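Local coordinates for protein MFP2b (Ascaris suum, PDB 2BJR) that probably enhances the polymerisation of major sperm protein that drives the amoeboid motility of nematode sperm, and carries a bound zinc ion, at residues Trp204-Arg216 with Leu272-Trp286. Numbering follows the deposited sequence.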
# COMPACT_ATOMS: atom_id res chain seq x y z
N TRP A 204 -6.85 -2.08 17.27
CA TRP A 204 -6.83 -3.25 16.40
C TRP A 204 -7.87 -3.06 15.27
O TRP A 204 -8.92 -2.49 15.53
CB TRP A 204 -7.14 -4.52 17.20
CG TRP A 204 -6.81 -5.76 16.48
CD1 TRP A 204 -7.68 -6.66 15.95
CD2 TRP A 204 -5.50 -6.23 16.17
NE1 TRP A 204 -6.99 -7.66 15.32
CE2 TRP A 204 -5.65 -7.43 15.46
CE3 TRP A 204 -4.22 -5.76 16.45
CZ2 TRP A 204 -4.57 -8.16 15.02
CZ3 TRP A 204 -3.17 -6.47 16.01
CH2 TRP A 204 -3.33 -7.69 15.31
N PRO A 205 -7.55 -3.47 14.05
CA PRO A 205 -8.45 -3.28 12.90
C PRO A 205 -9.86 -3.89 13.06
O PRO A 205 -10.01 -5.00 13.56
CB PRO A 205 -7.75 -4.01 11.77
CG PRO A 205 -6.36 -4.01 12.11
CD PRO A 205 -6.31 -4.15 13.64
N THR A 206 -10.85 -3.14 12.61
CA THR A 206 -12.27 -3.56 12.55
C THR A 206 -12.78 -3.65 11.10
O THR A 206 -13.84 -4.18 10.85
CB THR A 206 -13.13 -2.53 13.33
OG1 THR A 206 -13.00 -1.23 12.73
CG2 THR A 206 -12.62 -2.31 14.74
N VAL A 207 -12.00 -3.13 10.15
CA VAL A 207 -12.45 -2.89 8.77
C VAL A 207 -12.09 -4.07 7.87
O VAL A 207 -12.48 -4.13 6.65
CB VAL A 207 -11.85 -1.55 8.21
CG1 VAL A 207 -11.65 -0.54 9.31
CG2 VAL A 207 -10.54 -1.76 7.59
N GLY A 208 -11.34 -5.03 8.45
CA GLY A 208 -10.93 -6.22 7.74
C GLY A 208 -10.29 -7.27 8.60
O GLY A 208 -10.19 -7.16 9.81
N THR A 209 -9.87 -8.33 7.93
CA THR A 209 -9.43 -9.56 8.55
C THR A 209 -7.94 -9.70 8.30
O THR A 209 -7.56 -10.00 7.19
CB THR A 209 -10.17 -10.72 7.90
OG1 THR A 209 -11.61 -10.58 8.10
CG2 THR A 209 -9.83 -12.04 8.59
N PRO A 210 -7.11 -9.49 9.31
CA PRO A 210 -5.65 -9.66 9.15
C PRO A 210 -5.32 -11.14 8.93
O PRO A 210 -6.14 -12.02 9.24
CB PRO A 210 -5.07 -9.15 10.46
CG PRO A 210 -6.22 -8.80 11.33
CD PRO A 210 -7.48 -9.04 10.66
N VAL A 211 -4.15 -11.40 8.36
CA VAL A 211 -3.74 -12.70 7.93
C VAL A 211 -2.79 -13.28 8.96
O VAL A 211 -1.65 -12.78 9.16
CB VAL A 211 -3.10 -12.64 6.53
CG1 VAL A 211 -2.55 -14.00 6.15
CG2 VAL A 211 -4.13 -12.11 5.46
N ARG A 212 -3.23 -14.37 9.61
CA ARG A 212 -2.51 -14.93 10.74
C ARG A 212 -1.46 -15.94 10.29
O ARG A 212 -1.71 -16.73 9.39
CB ARG A 212 -3.47 -15.65 11.68
CG ARG A 212 -2.78 -16.13 12.97
CD ARG A 212 -3.75 -16.36 14.13
NE ARG A 212 -4.87 -17.22 13.75
CZ ARG A 212 -5.65 -17.91 14.61
NH1 ARG A 212 -5.41 -17.93 15.89
NH2 ARG A 212 -6.69 -18.60 14.15
N ALA A 213 -0.28 -15.88 10.89
CA ALA A 213 0.79 -16.78 10.62
C ALA A 213 0.27 -18.22 10.71
O ALA A 213 -0.27 -18.60 11.75
CB ALA A 213 1.88 -16.58 11.59
N LEU A 214 0.43 -18.98 9.61
CA LEU A 214 0.05 -20.39 9.50
C LEU A 214 -1.45 -20.65 9.67
O LEU A 214 -1.90 -21.82 9.79
CB LEU A 214 0.84 -21.26 10.51
CG LEU A 214 2.36 -21.29 10.48
CD1 LEU A 214 2.99 -22.34 11.40
CD2 LEU A 214 2.81 -21.48 9.03
N GLY A 215 -2.24 -19.58 9.71
CA GLY A 215 -3.67 -19.70 10.00
C GLY A 215 -4.05 -20.21 11.38
O GLY A 215 -5.13 -20.78 11.57
N ARG A 216 -3.16 -20.06 12.35
CA ARG A 216 -3.40 -20.59 13.69
C ARG A 216 -2.46 -19.95 14.69
O ARG A 216 -1.51 -19.27 14.32
CB ARG A 216 -3.18 -22.13 13.68
CG ARG A 216 -1.75 -22.59 13.24
CD ARG A 216 -1.46 -24.00 13.69
NE ARG A 216 -0.24 -24.63 13.20
CZ ARG A 216 0.96 -24.46 13.71
NH1 ARG A 216 1.15 -23.65 14.73
NH2 ARG A 216 1.99 -25.13 13.19
N LEU A 272 -1.92 -6.67 6.01
CA LEU A 272 -2.51 -7.48 4.95
C LEU A 272 -3.91 -7.97 5.40
O LEU A 272 -4.07 -8.41 6.53
CB LEU A 272 -1.59 -8.69 4.61
CG LEU A 272 -2.07 -9.57 3.48
CD1 LEU A 272 -2.11 -8.83 2.20
CD2 LEU A 272 -1.18 -10.76 3.33
N TYR A 273 -4.89 -7.86 4.50
CA TYR A 273 -6.25 -8.30 4.77
C TYR A 273 -6.65 -9.42 3.82
O TYR A 273 -6.30 -9.40 2.64
CB TYR A 273 -7.24 -7.17 4.53
CG TYR A 273 -7.44 -6.17 5.64
CD1 TYR A 273 -6.82 -6.27 6.87
CD2 TYR A 273 -8.29 -5.10 5.44
CE1 TYR A 273 -7.06 -5.33 7.89
CE2 TYR A 273 -8.55 -4.16 6.44
CZ TYR A 273 -7.94 -4.28 7.66
OH TYR A 273 -8.21 -3.34 8.63
N GLU A 274 -7.40 -10.38 4.36
CA GLU A 274 -8.03 -11.42 3.57
C GLU A 274 -9.41 -10.89 3.24
O GLU A 274 -10.24 -10.63 4.15
CB GLU A 274 -8.14 -12.71 4.38
CG GLU A 274 -8.77 -13.88 3.66
CD GLU A 274 -8.58 -15.15 4.48
OE1 GLU A 274 -9.13 -15.20 5.59
OE2 GLU A 274 -7.84 -16.06 4.03
N LEU A 275 -9.65 -10.73 1.95
CA LEU A 275 -10.91 -10.22 1.47
C LEU A 275 -12.02 -11.24 1.64
O LEU A 275 -11.75 -12.42 1.77
CB LEU A 275 -10.77 -9.90 0.02
CG LEU A 275 -9.80 -8.74 -0.19
CD1 LEU A 275 -9.53 -8.60 -1.65
CD2 LEU A 275 -10.40 -7.46 0.42
N PRO A 276 -13.26 -10.79 1.65
CA PRO A 276 -14.40 -11.73 1.66
C PRO A 276 -14.34 -12.68 0.46
O PRO A 276 -13.99 -12.26 -0.64
CB PRO A 276 -15.61 -10.80 1.55
CG PRO A 276 -15.12 -9.51 2.13
CD PRO A 276 -13.72 -9.39 1.58
N GLU A 277 -14.67 -13.95 0.65
CA GLU A 277 -14.40 -14.93 -0.41
C GLU A 277 -15.11 -14.56 -1.72
O GLU A 277 -14.55 -14.75 -2.81
CB GLU A 277 -14.79 -16.35 -0.01
CG GLU A 277 -14.32 -17.39 -1.05
CD GLU A 277 -14.12 -18.79 -0.47
OE1 GLU A 277 -14.85 -19.14 0.47
OE2 GLU A 277 -13.23 -19.56 -0.97
N ALA A 278 -16.30 -14.00 -1.60
CA ALA A 278 -17.11 -13.69 -2.77
C ALA A 278 -16.51 -12.64 -3.69
O ALA A 278 -16.83 -12.62 -4.87
CB ALA A 278 -18.51 -13.25 -2.34
N ILE A 279 -15.63 -11.76 -3.19
CA ILE A 279 -15.06 -10.74 -4.07
C ILE A 279 -13.60 -10.98 -4.48
O ILE A 279 -13.11 -10.32 -5.39
CB ILE A 279 -15.18 -9.32 -3.46
CG1 ILE A 279 -14.16 -9.11 -2.35
CG2 ILE A 279 -16.66 -9.02 -3.02
CD1 ILE A 279 -14.24 -7.69 -1.80
N ARG A 280 -12.94 -11.95 -3.86
CA ARG A 280 -11.53 -12.16 -4.11
C ARG A 280 -11.27 -13.13 -5.24
O ARG A 280 -12.05 -14.07 -5.45
CB ARG A 280 -10.81 -12.62 -2.86
CG ARG A 280 -11.14 -13.97 -2.37
CD ARG A 280 -10.58 -14.21 -0.99
NE ARG A 280 -10.66 -15.63 -0.59
CZ ARG A 280 -11.07 -16.06 0.60
NH1 ARG A 280 -11.44 -15.23 1.55
NH2 ARG A 280 -11.10 -17.36 0.84
N GLY A 281 -10.17 -12.92 -5.95
CA GLY A 281 -9.83 -13.73 -7.09
C GLY A 281 -8.75 -14.73 -6.76
O GLY A 281 -8.19 -15.30 -7.66
N PHE A 282 -8.41 -14.87 -5.49
CA PHE A 282 -7.33 -15.73 -5.04
C PHE A 282 -7.54 -16.14 -3.58
O PHE A 282 -8.27 -15.45 -2.84
CB PHE A 282 -5.98 -15.01 -5.21
CG PHE A 282 -5.91 -13.72 -4.46
CD1 PHE A 282 -5.48 -13.68 -3.14
CD2 PHE A 282 -6.32 -12.54 -5.07
CE1 PHE A 282 -5.45 -12.47 -2.44
CE2 PHE A 282 -6.29 -11.33 -4.37
CZ PHE A 282 -5.86 -11.32 -3.06
N ASP A 283 -6.93 -17.25 -3.16
CA ASP A 283 -6.93 -17.69 -1.80
C ASP A 283 -5.51 -17.77 -1.23
O ASP A 283 -4.57 -18.07 -1.95
CB ASP A 283 -7.56 -19.10 -1.69
CG ASP A 283 -8.98 -19.12 -2.27
OD1 ASP A 283 -9.82 -18.34 -1.76
OD2 ASP A 283 -9.30 -19.80 -3.27
N TYR A 284 -5.39 -17.58 0.07
CA TYR A 284 -4.10 -17.65 0.75
C TYR A 284 -3.92 -19.01 1.41
O TYR A 284 -4.89 -19.59 1.90
CB TYR A 284 -4.01 -16.62 1.88
CG TYR A 284 -3.85 -15.19 1.42
CD1 TYR A 284 -4.72 -14.22 1.84
CD2 TYR A 284 -2.82 -14.82 0.57
CE1 TYR A 284 -4.57 -12.86 1.47
CE2 TYR A 284 -2.71 -13.51 0.12
CZ TYR A 284 -3.56 -12.53 0.59
OH TYR A 284 -3.40 -11.21 0.14
N ASP A 285 -2.67 -19.44 1.50
CA ASP A 285 -2.26 -20.56 2.33
C ASP A 285 -0.77 -20.47 2.57
O ASP A 285 -0.06 -19.83 1.80
CB ASP A 285 -2.52 -21.86 1.56
CG ASP A 285 -2.56 -23.08 2.45
OD1 ASP A 285 -2.58 -22.98 3.72
OD2 ASP A 285 -2.59 -24.18 1.89
N TRP A 286 -0.28 -21.10 3.62
CA TRP A 286 1.14 -21.06 3.94
C TRP A 286 1.71 -22.34 3.43
O TRP A 286 1.14 -23.40 3.69
CB TRP A 286 1.37 -20.89 5.43
CG TRP A 286 0.83 -19.58 5.93
CD1 TRP A 286 -0.49 -19.25 6.16
CD2 TRP A 286 1.59 -18.42 6.25
NE1 TRP A 286 -0.58 -17.96 6.61
CE2 TRP A 286 0.68 -17.42 6.67
CE3 TRP A 286 2.95 -18.12 6.21
CZ2 TRP A 286 1.09 -16.15 7.05
CZ3 TRP A 286 3.34 -16.83 6.59
CH2 TRP A 286 2.40 -15.88 7.04
O HOH W 1 -10.85 -8.26 5.28
O HOH W 2 -12.25 -12.15 5.06
O HOH W 3 -7.20 -14.40 7.49
O HOH W 4 -2.31 -9.24 8.46
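Gly-208 CA sits over one face of the Tyr-273 ring, 3.6 Å from the centroid and 18° off the ring normal, a CH-pi contact. In the second cytosolic motility protein family region, a short, weakly bonded and partly water-mediated antiparallel beta pairing sets the mostly irregular segment 204-216 against the end of strand 268-274, and side-chain packing carries it on to strand 282-288. The backbone passes close over the tyrosine ring, with Thr-209 N above the same face as Gly-208 CA. At the far end of the same ring, Tyr-273 OH is flanked by Pro-205 CB and by Val-207 CG2, which comes in at the ring edge; Ala-196 and Phe-198 of strand 194-199 also touch this tyrosine. The backbones are joined by one direct hydrogen bond, Glu-274 N to Thr-209 O (2.9 Å, 166° at the hydrogen). Elsewhere water completes the pairing: one molecule links Thr-209 N to Glu-274 O, another Val-211 N to Leu-272 O. Val-211 bridges the two strands. With CG1 anti to the backbone N (chi1 175°), that methyl is directed at Trp-286 CZ2, while CG2 packs on Leu-272 CG at 3.8 Å and meets Tyr-284 CE1. Beyond it the chain crosses one face of the Trp-286 indole, where Ala-213 CA and Leu-214 N lie over the ring, in a type II beta turn closed by Gly-215 N to Arg-212 O. The Leu-214 side chain crosses the tryptophan at about a right angle, and its CD2 rests 3.9 Å from Trp-286 CB.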